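Long-range contacts in galactofuranose-binding protein YtfQ (Escherichia coli, PDB 2VK2), which binds alpha- and beta-galactofuranose in the periplasm and serves as the solute-binding component of the ABC transporter that imports this sugar: residues F87-S92 / N250-A255; T104-N109 / E270-T275; P2-F7 / T34-D39; E83-L88 / D257-Y262; S244-P249 / T278-D283. All blocks are in the same frame, centred on the assembly; numbering follows the deposited sequence.

Contact 1 of 5, residues F87-S92 / N250-A255. With GZL (beta-D-galactofuranose), chain B.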
# COMPACT_ATOMS: atom_id res chain seq x y z
N PHE A 87 16.11 -7.44 2.28
CA PHE A 87 15.37 -6.32 2.85
C PHE A 87 13.96 -6.35 2.29
O PHE A 87 13.77 -6.47 1.09
CB PHE A 87 16.06 -5.00 2.48
CG PHE A 87 17.48 -4.91 2.95
CD1 PHE A 87 17.82 -4.16 4.07
CD2 PHE A 87 18.49 -5.58 2.27
CE1 PHE A 87 19.13 -4.08 4.50
CE2 PHE A 87 19.81 -5.51 2.70
CZ PHE A 87 20.13 -4.76 3.82
N LEU A 88 12.97 -6.26 3.18
CA LEU A 88 11.57 -6.28 2.77
C LEU A 88 11.06 -4.85 2.67
O LEU A 88 11.32 -4.03 3.54
CB LEU A 88 10.73 -7.08 3.76
CG LEU A 88 11.19 -8.53 3.98
CD1 LEU A 88 10.29 -9.21 5.00
CD2 LEU A 88 11.21 -9.31 2.67
N LEU A 89 10.36 -4.56 1.57
CA LEU A 89 9.79 -3.20 1.32
C LEU A 89 8.28 -3.28 1.21
O LEU A 89 7.75 -4.07 0.50
CB LEU A 89 10.36 -2.65 -0.00
CG LEU A 89 11.81 -2.10 -0.02
CD1 LEU A 89 12.91 -3.09 0.44
CD2 LEU A 89 12.08 -1.57 -1.43
N ASP A 90 7.68 -2.39 2.00
CA ASP A 90 6.26 -1.97 1.89
C ASP A 90 5.18 -3.00 2.22
O ASP A 90 4.09 -2.62 2.55
CB ASP A 90 6.02 -1.23 0.53
CG ASP A 90 5.70 -2.14 -0.63
OD1 ASP A 90 4.71 -2.83 -0.62
OD2 ASP A 90 6.43 -2.10 -1.62
N ARG A 91 5.52 -4.27 2.19
CA ARG A 91 4.69 -5.36 2.81
C ARG A 91 5.59 -6.24 3.68
O ARG A 91 6.75 -6.27 3.50
CB ARG A 91 4.00 -6.20 1.74
CG ARG A 91 3.09 -5.34 0.80
CD ARG A 91 2.25 -6.19 -0.10
NE ARG A 91 1.47 -5.28 -1.02
CZ ARG A 91 0.86 -5.66 -2.11
NH1 ARG A 91 0.74 -6.92 -2.46
NH2 ARG A 91 0.32 -4.77 -2.91
N SER A 92 4.90 -6.94 4.57
CA SER A 92 5.58 -7.77 5.56
C SER A 92 5.31 -9.25 5.31
O SER A 92 4.41 -9.62 4.56
CB SER A 92 5.11 -7.39 6.96
OG SER A 92 5.48 -6.06 7.29
N ASN A 250 9.05 6.40 -0.98
CA ASN A 250 10.46 6.14 -0.73
C ASN A 250 10.69 5.06 0.32
O ASN A 250 11.14 5.32 1.44
CB ASN A 250 11.19 7.43 -0.35
CG ASN A 250 12.70 7.29 -0.41
OD1 ASN A 250 13.22 6.22 -0.77
ND2 ASN A 250 13.41 8.35 -0.07
N MET A 251 10.37 3.84 -0.07
CA MET A 251 10.65 2.66 0.74
C MET A 251 12.07 2.17 0.49
O MET A 251 12.70 1.62 1.39
CB MET A 251 9.64 1.56 0.41
CG MET A 251 8.22 1.93 0.76
SD MET A 251 7.95 1.92 2.54
CE MET A 251 6.31 2.62 2.64
N ALA A 252 12.58 2.38 -0.72
CA ALA A 252 13.91 1.91 -1.09
C ALA A 252 15.03 2.68 -0.40
O ALA A 252 16.06 2.10 -0.04
CB ALA A 252 14.09 1.95 -2.60
N GLY A 253 14.83 3.99 -0.20
CA GLY A 253 15.84 4.83 0.44
C GLY A 253 16.33 4.30 1.77
O GLY A 253 17.53 4.06 1.94
N PRO A 254 15.42 4.13 2.74
CA PRO A 254 15.81 3.54 4.03
C PRO A 254 16.44 2.14 3.92
O PRO A 254 17.30 1.79 4.72
CB PRO A 254 14.49 3.50 4.81
CG PRO A 254 13.65 4.56 4.19
CD PRO A 254 14.00 4.53 2.74
N ALA A 255 16.02 1.35 2.93
CA ALA A 255 16.63 0.04 2.71
C ALA A 255 18.07 0.18 2.22
O ALA A 255 18.97 -0.51 2.70
CB ALA A 255 15.81 -0.78 1.73
C6 GZL B . 1.71 -0.36 0.51
C5 GZL B . 1.37 -1.35 -0.34
C4 GZL B . 0.21 -1.27 -1.32
C3 GZL B . -0.42 0.05 -1.67
C2 GZL B . -0.59 0.15 -2.98
O6 GZL B . 2.73 -0.49 1.36
O5 GZL B . 2.01 -2.52 -0.26
O4 GZL B . 0.61 -1.78 -2.59
O3 GZL B . -0.83 0.93 -0.75
C1 GZL B . 0.03 -1.02 -3.66
O2 GZL B . -1.17 1.12 -3.68
O1 GZL B . -0.94 -1.81 -4.35
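Leu89 meets Met251, Ala252 and Ala255 where the end of a parallel strand runs beneath the start of helix 252-265. Its CB leads toward the helix, and chi1 of -76° sets CG opposite the carbonyl carbon, over Met251 O at 4.1 Å and beside Met251 CB. There the chain forks: CD1 reaches Ala255 CB at 3.9 Å, while CD2 lies against Ala252 CA at the same distance and close to that residue's methyl. A branched leucine suits the place because each methyl has its own small alanine, and the two alanines let the helix come down close to the strand. Two residues before Leu89, Phe87 CB faces Ala255 CB; just past the strand, Asp90 CB touches Met251 CG.

Beyond Leu89 the apolar lining gives way to the sugar site. Asp90 OD1 accepts from galactofuranose O5 (2.7 Å) and Asp90 O from its O6 (2.8 Å), while Asp90 OD2 forms a salt bridge with Arg17. The extended Arg91 brings NE to galactofuranose O5 at 2.9 Å and NH2 to its ring oxygen O4 at 3.0 Å, the edge of its guanidinium turned to the ligand. Asn250 OD1 takes the N-H of Gly253 and caps the helix start. O5 is thus gripped twice, giving to a carboxylate and receiving from a guanidinium, consistent with a site that reads the exocyclic hydroxyls of the furanose.

Contact 2 of 5, residues T104-N109 / E270-T275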
# COMPACT_ATOMS: atom_id res chain seq x y z
N THR A 104 12.19 -4.82 7.66
CA THR A 104 11.05 -4.45 6.82
C THR A 104 10.89 -2.94 6.89
O THR A 104 10.75 -2.38 7.97
CB THR A 104 9.74 -5.11 7.31
OG1 THR A 104 9.92 -6.52 7.41
CG2 THR A 104 8.60 -4.82 6.33
N VAL A 105 10.96 -2.29 5.73
CA VAL A 105 10.67 -0.86 5.62
C VAL A 105 9.21 -0.73 5.23
O VAL A 105 8.80 -1.23 4.18
CB VAL A 105 11.55 -0.17 4.57
CG1 VAL A 105 11.26 1.33 4.56
CG2 VAL A 105 13.02 -0.44 4.85
N THR A 106 8.41 -0.08 6.07
CA THR A 106 6.97 -0.10 5.88
C THR A 106 6.31 0.96 6.74
O THR A 106 6.88 1.42 7.72
CB THR A 106 6.40 -1.50 6.24
OG1 THR A 106 4.98 -1.53 6.02
CG2 THR A 106 6.70 -1.85 7.70
N ALA A 107 5.10 1.37 6.35
CA ALA A 107 4.24 2.12 7.25
C ALA A 107 3.67 1.18 8.31
O ALA A 107 3.74 -0.05 8.18
CB ALA A 107 3.12 2.78 6.48
N ASP A 108 3.13 1.77 9.36
CA ASP A 108 2.27 1.06 10.30
C ASP A 108 0.90 1.02 9.62
O ASP A 108 0.17 2.00 9.62
CB ASP A 108 2.22 1.79 11.64
CG ASP A 108 1.30 1.13 12.65
OD1 ASP A 108 0.48 0.27 12.27
OD2 ASP A 108 1.40 1.50 13.84
N ASN A 109 0.58 -0.12 9.01
CA ASN A 109 -0.60 -0.22 8.16
C ASN A 109 -1.88 -0.36 8.98
O ASN A 109 -2.96 -0.01 8.51
CB ASN A 109 -0.44 -1.36 7.16
CG ASN A 109 0.83 -1.23 6.35
OD1 ASN A 109 1.00 -0.28 5.59
ND2 ASN A 109 1.73 -2.18 6.51
N GLU A 270 17.50 -2.10 12.64
CA GLU A 270 16.37 -2.55 13.46
C GLU A 270 15.48 -3.42 12.57
O GLU A 270 15.45 -3.24 11.35
CB GLU A 270 15.58 -1.36 14.01
CG GLU A 270 16.39 -0.41 14.91
CD GLU A 270 16.91 -1.08 16.18
OE1 GLU A 270 16.29 -2.05 16.66
OE2 GLU A 270 17.95 -0.62 16.70
N LYS A 271 14.77 -4.36 13.18
CA LYS A 271 13.98 -5.34 12.43
C LYS A 271 12.79 -4.70 11.72
O LYS A 271 12.35 -5.19 10.69
CB LYS A 271 13.51 -6.47 13.35
CG LYS A 271 12.91 -7.69 12.64
CD LYS A 271 13.87 -8.37 11.66
CE LYS A 271 15.14 -8.87 12.34
NZ LYS A 271 15.99 -9.65 11.40
N LEU A 272 12.27 -3.61 12.29
CA LEU A 272 11.15 -2.88 11.71
C LEU A 272 11.55 -1.42 11.53
O LEU A 272 11.91 -0.74 12.50
CB LEU A 272 9.92 -2.98 12.61
CG LEU A 272 8.64 -2.26 12.15
CD1 LEU A 272 8.14 -2.82 10.83
CD2 LEU A 272 7.56 -2.38 13.22
N THR A 273 11.49 -0.95 10.29
CA THR A 273 11.82 0.43 9.95
C THR A 273 10.55 1.13 9.49
O THR A 273 10.11 0.96 8.35
CB THR A 273 12.89 0.47 8.83
OG1 THR A 273 14.03 -0.31 9.24
CG2 THR A 273 13.33 1.89 8.54
N LEU A 274 9.94 1.90 10.39
CA LEU A 274 8.65 2.52 10.11
C LEU A 274 8.76 3.85 9.38
O LEU A 274 9.64 4.66 9.68
CB LEU A 274 7.85 2.73 11.40
CG LEU A 274 7.27 1.48 12.06
CD1 LEU A 274 6.56 1.86 13.36
CD2 LEU A 274 6.31 0.76 11.13
N THR A 275 7.87 4.06 8.42
CA THR A 275 7.70 5.36 7.77
C THR A 275 6.51 6.08 8.40
O THR A 275 5.71 5.46 9.10
CB THR A 275 7.47 5.19 6.26
OG1 THR A 275 6.28 4.43 6.02
CG2 THR A 275 8.65 4.47 5.61
O HOH W 1 10.12 -6.68 10.32
O HOH W 2 3.21 4.58 9.76
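Lys271 opens the pairing by offering its carbonyl to the N-H of Thr104, 3.1 Å from N to O. Water 1 donates to the same Lys271 O and also bonds Thr104 OG1, while the ammonium group turns away to the carbonyls of Tyr101 and Lys98. At Leu272 the side chain leans across the strand: CG stands opposite the backbone N (chi1 -180°), and CD1 meets Thr106 CG2 at 3.6 Å. Thr273 follows with two backbone bonds, its N giving to Thr104 O at 2.8 Å and its O receiving from Thr106 N at 3.0 Å. Its side chain lies alongside that of Val105, both pointing the same way, and its hydroxyl bonds Thr103; two beta-branched residues suit this extended pair. Leu274 sends CD2 over Thr106 O and on to Asp108 N, 3.8 Å away, and its CA makes a C-H...O contact with that same Thr106 carbonyl.

Thr275 N bonds Thr106 O at 2.9 Å. Its OG1 rests beside Ala107 CB, where a methyl leaves room for it, and water 2 joins Thr275 O to Asp108 N. Thr106 OG1 gives to Ala107 O, a bond that ties it to the next residue, and Asp108 N-caps the following helix, its OD1 taking the N-H of Leu111. This parallel edge pairing of strands 103-106 and 272-274 completes the six-stranded sheet of one lobe of a periplasmic binding protein.

Contact 3 of 5, residues P2-F7 / T34-D39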
# COMPACT_ATOMS: atom_id res chain seq x y z
N PRO A 2 31.54 -1.42 -5.99
CA PRO A 2 30.19 -1.25 -6.53
C PRO A 2 29.21 -2.26 -5.95
O PRO A 2 29.55 -3.44 -5.82
CB PRO A 2 30.38 -1.48 -8.03
CG PRO A 2 31.83 -1.28 -8.29
CD PRO A 2 32.53 -1.70 -7.04
N LEU A 3 28.00 -1.80 -5.60
CA LEU A 3 26.95 -2.70 -5.11
C LEU A 3 25.91 -2.94 -6.18
O LEU A 3 25.52 -2.02 -6.90
CB LEU A 3 26.26 -2.10 -3.87
CG LEU A 3 27.07 -2.03 -2.57
CD1 LEU A 3 26.22 -1.38 -1.48
CD2 LEU A 3 27.54 -3.40 -2.12
N THR A 4 25.47 -4.20 -6.29
CA THR A 4 24.34 -4.57 -7.15
C THR A 4 23.22 -5.12 -6.27
O THR A 4 23.44 -6.03 -5.47
CB THR A 4 24.74 -5.63 -8.19
OG1 THR A 4 25.75 -5.09 -9.05
CG2 THR A 4 23.54 -6.04 -9.03
N VAL A 5 22.03 -4.54 -6.42
CA VAL A 5 20.86 -4.97 -5.67
C VAL A 5 19.81 -5.52 -6.64
O VAL A 5 19.53 -4.91 -7.67
CB VAL A 5 20.25 -3.80 -4.87
CG1 VAL A 5 18.96 -4.21 -4.18
CG2 VAL A 5 21.26 -3.29 -3.85
N GLY A 6 19.26 -6.68 -6.31
CA GLY A 6 18.14 -7.25 -7.05
C GLY A 6 16.87 -6.96 -6.28
O GLY A 6 16.76 -7.34 -5.12
N PHE A 7 15.92 -6.29 -6.93
CA PHE A 7 14.65 -5.93 -6.31
C PHE A 7 13.53 -6.72 -6.98
O PHE A 7 13.25 -6.53 -8.17
CB PHE A 7 14.43 -4.42 -6.45
CG PHE A 7 13.10 -3.90 -5.93
CD1 PHE A 7 12.35 -4.57 -4.97
CD2 PHE A 7 12.63 -2.67 -6.39
CE1 PHE A 7 11.14 -4.05 -4.51
CE2 PHE A 7 11.43 -2.15 -5.93
CZ PHE A 7 10.68 -2.83 -4.99
N THR A 34 23.88 -0.28 -8.58
CA THR A 34 23.26 -0.93 -9.72
C THR A 34 22.01 -1.66 -9.24
O THR A 34 22.10 -2.57 -8.42
CB THR A 34 24.23 -1.93 -10.39
OG1 THR A 34 25.41 -1.24 -10.81
CG2 THR A 34 23.58 -2.60 -11.59
N LEU A 35 20.85 -1.25 -9.74
CA LEU A 35 19.58 -1.83 -9.32
C LEU A 35 18.95 -2.60 -10.46
O LEU A 35 18.71 -2.05 -11.53
CB LEU A 35 18.64 -0.73 -8.85
CG LEU A 35 17.28 -1.20 -8.30
CD1 LEU A 35 17.46 -2.02 -7.03
CD2 LEU A 35 16.37 -0.01 -8.06
N LYS A 36 18.69 -3.89 -10.22
CA LYS A 36 17.97 -4.73 -11.16
C LYS A 36 16.58 -4.95 -10.59
O LYS A 36 16.44 -5.40 -9.46
CB LYS A 36 18.67 -6.08 -11.32
CG LYS A 36 20.15 -5.96 -11.61
CD LYS A 36 20.77 -7.32 -11.89
CE LYS A 36 20.31 -7.88 -13.22
NZ LYS A 36 21.14 -9.02 -13.67
N ILE A 37 15.55 -4.63 -11.37
CA ILE A 37 14.18 -4.78 -10.92
C ILE A 37 13.47 -5.87 -11.71
O ILE A 37 13.40 -5.83 -12.94
CB ILE A 37 13.38 -3.46 -11.04
CG1 ILE A 37 14.11 -2.33 -10.31
CG2 ILE A 37 11.99 -3.64 -10.47
CD1 ILE A 37 13.39 -1.00 -10.36
N ALA A 38 12.97 -6.87 -10.99
CA ALA A 38 12.14 -7.92 -11.57
C ALA A 38 10.68 -7.63 -11.25
O ALA A 38 10.34 -7.32 -10.11
CB ALA A 38 12.55 -9.28 -11.01
N ASP A 39 9.83 -7.73 -12.27
CA ASP A 39 8.41 -7.45 -12.12
C ASP A 39 7.67 -8.77 -11.96
O ASP A 39 7.65 -9.59 -12.88
CB ASP A 39 7.91 -6.69 -13.35
CG ASP A 39 6.49 -6.18 -13.19
OD1 ASP A 39 5.62 -6.96 -12.76
OD2 ASP A 39 6.25 -5.00 -13.52
O HOH W 3 27.22 -0.13 -9.16
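Thr4 and Thr34 begin the parallel pairing of a beta-alpha-beta unit, strand 4-9, helix 15-31 and strand 34-39. Five backbone bonds form the ladder, from Thr34 N to Leu3 O (2.9 Å) to Ala38 N to Phe7 O (2.9 Å), with Phe7 N to Lys36 O the shortest at 2.7 Å and nearly straight at 174°.

Van der Waals contacts of mixed side chains occupy the face of Thr4, Thr34 and Lys36. The threonines lie side by side, Thr4 OG1 against Thr34 CB, while Thr4 CG2 meets the aliphatic Lys36 CD and the lysine's ammonium goes on to Gln57. An alanine in place of Thr4 would probably leave Lys36 CD without its methyl neighbour and Thr34 CB without OG1 beside it.

Apolar contacts fill the other face, which helices 15-31 and 252-265 cover, as suits apolar Val5, Phe7 and Leu35. Leu35 crosses Val5 obliquely because chi1 of -177° swings its branch over the neighbouring strand; there Leu35 CD1 meets Val5 CG1 and Phe7 CB, both at 3.9 Å.

Contact 4 of 5, residues E83-L88 / D257-Y262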
# COMPACT_ATOMS: atom_id res chain seq x y z
N GLU A 83 24.38 -16.20 1.82
CA GLU A 83 24.90 -15.04 2.54
C GLU A 83 24.60 -13.72 1.83
O GLU A 83 25.42 -12.80 1.82
CB GLU A 83 26.41 -15.21 2.82
CG GLU A 83 26.73 -16.48 3.59
CD GLU A 83 28.22 -16.66 3.84
OE1 GLU A 83 28.90 -15.67 4.18
OE2 GLU A 83 28.70 -17.81 3.71
N ILE A 84 23.40 -13.63 1.26
CA ILE A 84 22.94 -12.42 0.60
C ILE A 84 21.84 -11.80 1.47
O ILE A 84 20.78 -12.40 1.66
CB ILE A 84 22.38 -12.72 -0.80
CG1 ILE A 84 23.49 -13.30 -1.70
CG2 ILE A 84 21.80 -11.46 -1.44
CD1 ILE A 84 23.00 -13.78 -3.04
N PRO A 85 22.09 -10.60 2.03
CA PRO A 85 21.10 -9.97 2.90
C PRO A 85 19.82 -9.60 2.16
O PRO A 85 19.88 -9.19 0.99
CB PRO A 85 21.81 -8.72 3.42
CG PRO A 85 22.83 -8.42 2.39
CD PRO A 85 23.29 -9.75 1.89
N VAL A 86 18.69 -9.76 2.84
CA VAL A 86 17.37 -9.50 2.26
C VAL A 86 16.68 -8.38 3.03
O VAL A 86 16.68 -8.37 4.26
CB VAL A 86 16.50 -10.77 2.28
CG1 VAL A 86 15.06 -10.45 1.86
CG2 VAL A 86 17.10 -11.83 1.37
N PHE A 87 16.11 -7.44 2.28
CA PHE A 87 15.37 -6.32 2.85
C PHE A 87 13.96 -6.35 2.29
O PHE A 87 13.77 -6.47 1.09
CB PHE A 87 16.06 -5.00 2.48
CG PHE A 87 17.48 -4.91 2.95
CD1 PHE A 87 17.82 -4.16 4.07
CD2 PHE A 87 18.49 -5.58 2.27
CE1 PHE A 87 19.13 -4.08 4.50
CE2 PHE A 87 19.81 -5.51 2.70
CZ PHE A 87 20.13 -4.76 3.82
N LEU A 88 12.97 -6.26 3.18
CA LEU A 88 11.57 -6.28 2.77
C LEU A 88 11.06 -4.85 2.67
O LEU A 88 11.32 -4.03 3.54
CB LEU A 88 10.73 -7.08 3.76
CG LEU A 88 11.19 -8.53 3.98
CD1 LEU A 88 10.29 -9.21 5.00
CD2 LEU A 88 11.21 -9.31 2.67
N ASP A 257 19.94 2.82 2.78
CA ASP A 257 20.66 3.35 3.95
C ASP A 257 21.17 2.21 4.84
O ASP A 257 22.34 2.18 5.22
CB ASP A 257 19.76 4.26 4.80
CG ASP A 257 19.48 5.60 4.14
OD1 ASP A 257 20.28 6.04 3.30
OD2 ASP A 257 18.45 6.21 4.48
N ALA A 258 20.28 1.28 5.16
CA ALA A 258 20.61 0.13 6.00
C ALA A 258 21.64 -0.77 5.34
O ALA A 258 22.57 -1.25 5.99
CB ALA A 258 19.35 -0.65 6.34
N LEU A 259 21.48 -1.01 4.04
CA LEU A 259 22.41 -1.84 3.28
C LEU A 259 23.82 -1.26 3.28
O LEU A 259 24.79 -1.97 3.54
CB LEU A 259 21.93 -2.03 1.84
CG LEU A 259 22.88 -2.76 0.88
CD1 LEU A 259 23.18 -4.16 1.38
CD2 LEU A 259 22.28 -2.80 -0.52
N GLU A 260 23.93 0.04 2.98
CA GLU A 260 25.22 0.72 2.94
C GLU A 260 25.95 0.64 4.28
O GLU A 260 27.15 0.37 4.32
CB GLU A 260 25.05 2.18 2.54
CG GLU A 260 24.70 2.39 1.08
CD GLU A 260 24.30 3.82 0.77
OE1 GLU A 260 24.33 4.67 1.70
OE2 GLU A 260 23.95 4.10 -0.39
N LYS A 261 25.21 0.87 5.36
CA LYS A 261 25.78 0.79 6.71
C LYS A 261 26.24 -0.63 7.02
O LYS A 261 27.32 -0.83 7.59
CB LYS A 261 24.76 1.24 7.76
CG LYS A 261 24.52 2.73 7.79
CD LYS A 261 23.52 3.12 8.87
N TYR A 262 25.44 -1.62 6.64
CA TYR A 262 25.76 -3.02 6.87
C TYR A 262 27.01 -3.46 6.09
O TYR A 262 27.89 -4.10 6.65
CB TYR A 262 24.57 -3.90 6.49
CG TYR A 262 24.82 -5.38 6.65
CD1 TYR A 262 25.06 -5.94 7.90
CD2 TYR A 262 24.82 -6.23 5.54
CE1 TYR A 262 25.29 -7.30 8.05
CE2 TYR A 262 25.05 -7.60 5.68
CZ TYR A 262 25.28 -8.12 6.94
OH TYR A 262 25.51 -9.47 7.09
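The ring of Phe87 points its far end at residues 257-262 of the helix, crossing the side chain of Leu259 at about a right angle. CZ comes to 3.7 Å from Leu259 CA and nearly as close to its CB, so the ring bears on helix backbone and side chain alike. Leu259, with CG opposite its backbone N (chi1 174°), turns CD1 back to Phe87 CE2 at 3.9 Å. Beside CZ, Phe87 CE1 meets Ala258 CB, also at 3.9 Å; a methyl suits this spot because it lets the ring close on the helix.

The contact joins strand 86-89 of the parallel sheet to helix 252-265, packed on one face of it as in a three-layer alpha/beta/alpha sandwich. A leucine in place of Phe87 would probably fall short of Leu259 CA and Ala258 CB, opening a gap under the helix.

One turn on, Tyr262 and Pro85 cross at a slant: Tyr262 CE2 touches Pro85 CG and CB, each at 4.1 Å. Proline, rigid and without an N-H, fits just ahead of the strand, and its ring offers compact apolar methylenes to the tyrosine. Pro85 CG reaches Leu259 CD1 at 4.4 Å, while Tyr262 also lies against Met102 and Met268.

Contact 5 of 5, residues S244-P249 / T278-D283. With GZL (beta-D-galactofuranose), chain B.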
# COMPACT_ATOMS: atom_id res chain seq x y z
N SER A 244 -7.61 10.82 2.77
CA SER A 244 -6.56 9.88 2.37
C SER A 244 -5.35 9.98 3.29
O SER A 244 -4.96 11.06 3.70
CB SER A 244 -6.12 10.14 0.93
OG SER A 244 -5.09 9.23 0.54
N VAL A 245 -4.75 8.83 3.57
CA VAL A 245 -3.54 8.76 4.38
C VAL A 245 -2.33 8.65 3.46
O VAL A 245 -2.26 7.75 2.62
CB VAL A 245 -3.58 7.56 5.34
CG1 VAL A 245 -2.27 7.44 6.11
CG2 VAL A 245 -4.75 7.70 6.31
N GLU A 246 -1.37 9.55 3.63
CA GLU A 246 -0.16 9.54 2.83
C GLU A 246 0.75 8.37 3.18
O GLU A 246 0.97 8.07 4.35
CB GLU A 246 0.62 10.84 3.03
CG GLU A 246 1.87 10.96 2.19
CD GLU A 246 2.77 12.10 2.62
OE1 GLU A 246 2.73 13.16 1.97
OE2 GLU A 246 3.50 11.93 3.62
N LEU A 247 1.28 7.72 2.14
CA LEU A 247 2.29 6.68 2.26
C LEU A 247 3.48 7.08 1.40
O LEU A 247 3.33 7.26 0.20
CB LEU A 247 1.73 5.35 1.77
CG LEU A 247 2.71 4.17 1.72
CD1 LEU A 247 3.12 3.75 3.12
CD2 LEU A 247 2.08 3.01 0.97
N THR A 248 4.66 7.23 2.00
CA THR A 248 5.83 7.62 1.21
C THR A 248 6.14 6.56 0.15
O THR A 248 6.16 5.37 0.46
CB THR A 248 7.08 7.87 2.07
OG1 THR A 248 8.15 8.29 1.22
CG2 THR A 248 7.50 6.62 2.84
N PRO A 249 6.35 6.98 -1.11
CA PRO A 249 6.89 6.04 -2.09
C PRO A 249 8.35 5.66 -1.83
O PRO A 249 8.82 4.69 -2.42
CB PRO A 249 6.76 6.79 -3.42
CG PRO A 249 5.83 7.92 -3.15
CD PRO A 249 6.06 8.28 -1.72
N THR A 278 0.28 10.17 7.69
CA THR A 278 -0.43 11.41 7.96
C THR A 278 -1.76 11.44 7.20
O THR A 278 -1.79 11.17 6.00
CB THR A 278 0.40 12.64 7.53
OG1 THR A 278 1.71 12.55 8.11
CG2 THR A 278 -0.27 13.93 7.98
N LEU A 279 -2.83 11.77 7.91
CA LEU A 279 -4.15 11.96 7.30
C LEU A 279 -4.22 13.31 6.59
O LEU A 279 -3.86 14.33 7.17
CB LEU A 279 -5.25 11.89 8.36
CG LEU A 279 -6.68 12.07 7.87
CD1 LEU A 279 -7.13 10.86 7.06
CD2 LEU A 279 -7.61 12.29 9.05
N TYR A 280 -4.70 13.29 5.35
CA TYR A 280 -4.91 14.51 4.59
C TYR A 280 -6.36 14.61 4.12
O TYR A 280 -6.95 13.62 3.68
CB TYR A 280 -3.95 14.57 3.40
CG TYR A 280 -2.53 14.87 3.82
CD1 TYR A 280 -2.18 16.12 4.31
CD2 TYR A 280 -1.54 13.90 3.74
CE1 TYR A 280 -0.88 16.40 4.71
CE2 TYR A 280 -0.24 14.17 4.13
CZ TYR A 280 0.08 15.42 4.62
OH TYR A 280 1.37 15.70 5.01
N LEU A 281 -6.91 15.81 4.23
CA LEU A 281 -8.29 16.11 3.86
C LEU A 281 -8.26 17.20 2.77
O LEU A 281 -7.20 17.74 2.48
CB LEU A 281 -9.06 16.58 5.10
CG LEU A 281 -9.01 15.62 6.30
CD1 LEU A 281 -9.73 16.23 7.50
CD2 LEU A 281 -9.61 14.26 5.95
N PRO A 282 -9.42 17.50 2.15
CA PRO A 282 -9.44 18.44 1.02
C PRO A 282 -8.84 19.82 1.28
O PRO A 282 -8.36 20.45 0.34
CB PRO A 282 -10.93 18.55 0.70
CG PRO A 282 -11.48 17.23 1.12
CD PRO A 282 -10.76 16.94 2.40
N ASP A 283 -8.84 20.28 2.53
CA ASP A 283 -8.29 21.60 2.86
C ASP A 283 -6.79 21.74 2.59
O ASP A 283 -6.28 22.85 2.47
CB ASP A 283 -8.60 21.98 4.32
CG ASP A 283 -7.88 21.08 5.32
OD1 ASP A 283 -7.70 19.88 5.04
OD2 ASP A 283 -7.52 21.59 6.41
C6 GZL B . 1.71 -0.36 0.51
C5 GZL B . 1.37 -1.35 -0.34
C4 GZL B . 0.21 -1.27 -1.32
C3 GZL B . -0.42 0.05 -1.67
C2 GZL B . -0.59 0.15 -2.98
O6 GZL B . 2.73 -0.49 1.36
O5 GZL B . 2.01 -2.52 -0.26
O4 GZL B . 0.61 -1.78 -2.59
O3 GZL B . -0.83 0.93 -0.75
C1 GZL B . 0.03 -1.02 -3.66
O2 GZL B . -1.17 1.12 -3.68
O1 GZL B . -0.94 -1.81 -4.35
O HOH W 4 2.83 10.73 5.94
O HOH W 5 3.71 14.76 4.18
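Glu246 lays its aliphatic stem against the edge of the Tyr280 ring, and two waters link its carboxylate to the opposite strand. Glu246 CB lies in the ring plane, 3.6 Å from Tyr280 CE2, the carboxylate turned 53° from the ring. CG is opposite the backbone N (chi1 -177°), sending the extended chain along the tyrosine toward its hydroxyl. Water 4 lies 2.7 Å from Glu246 OE2 and also bonds Thr278 OG1; water 5 lies 2.7 Å from Tyr280 OH and donates weakly to the same OE2. Thr278 CG2 covers one face of the ring near its rim. A glutamate suits the place: its methylenes pack on the aromatic and its carboxylate reaches water, with Lys292 in a long, weak ion pair.

The backbones are antiparallel but twisted, the N-to-C directions of the short strands 139° apart. Ser244 and Tyr280 form a hydrogen-bonded pair, Ser244 N to Tyr280 O at 3.0 Å and Tyr280 N to Ser244 O at 2.8 Å; Glu246 N also bonds Thr278 O. On the other face Val245 CG2 meets Leu279 CD1 at 4.0 Å, the side chains crossing at about a right angle. Farther on, Leu247 CD2 touches galactofuranose C6 at 3.4 Å, an apolar wall of the pocket. Strand 278-280 is the antiparallel edge of the second sheet, with helix 109-124 against Val245 and helix 230-237 against Ser244 and Tyr280.

Overall arrangement
Contacts 1 to 4 centre on one lobe, built on the parallel sheet, and contact 5 on the other, the two-lobed plan of periplasmic binding proteins. Contact 3 closes first along the chain, at one edge of the parallel sheet; contact 2 forms the opposite edge, about 21 Å away between centres. Contacts 1 and 4, centres about 11 Å apart, share strand 86-89 and helix 252-265, and contact 4 packs against contact 3 through Leu259 and Val5. Contact 5, in the mixed sheet, lies about 30 Å from contact 3 between centres but touches contact 2 and adjoins contact 1 in sequence. Contacts 1 and 5 both reach galactofuranose, so the sugar lies between the lobes, where chain crossings join them.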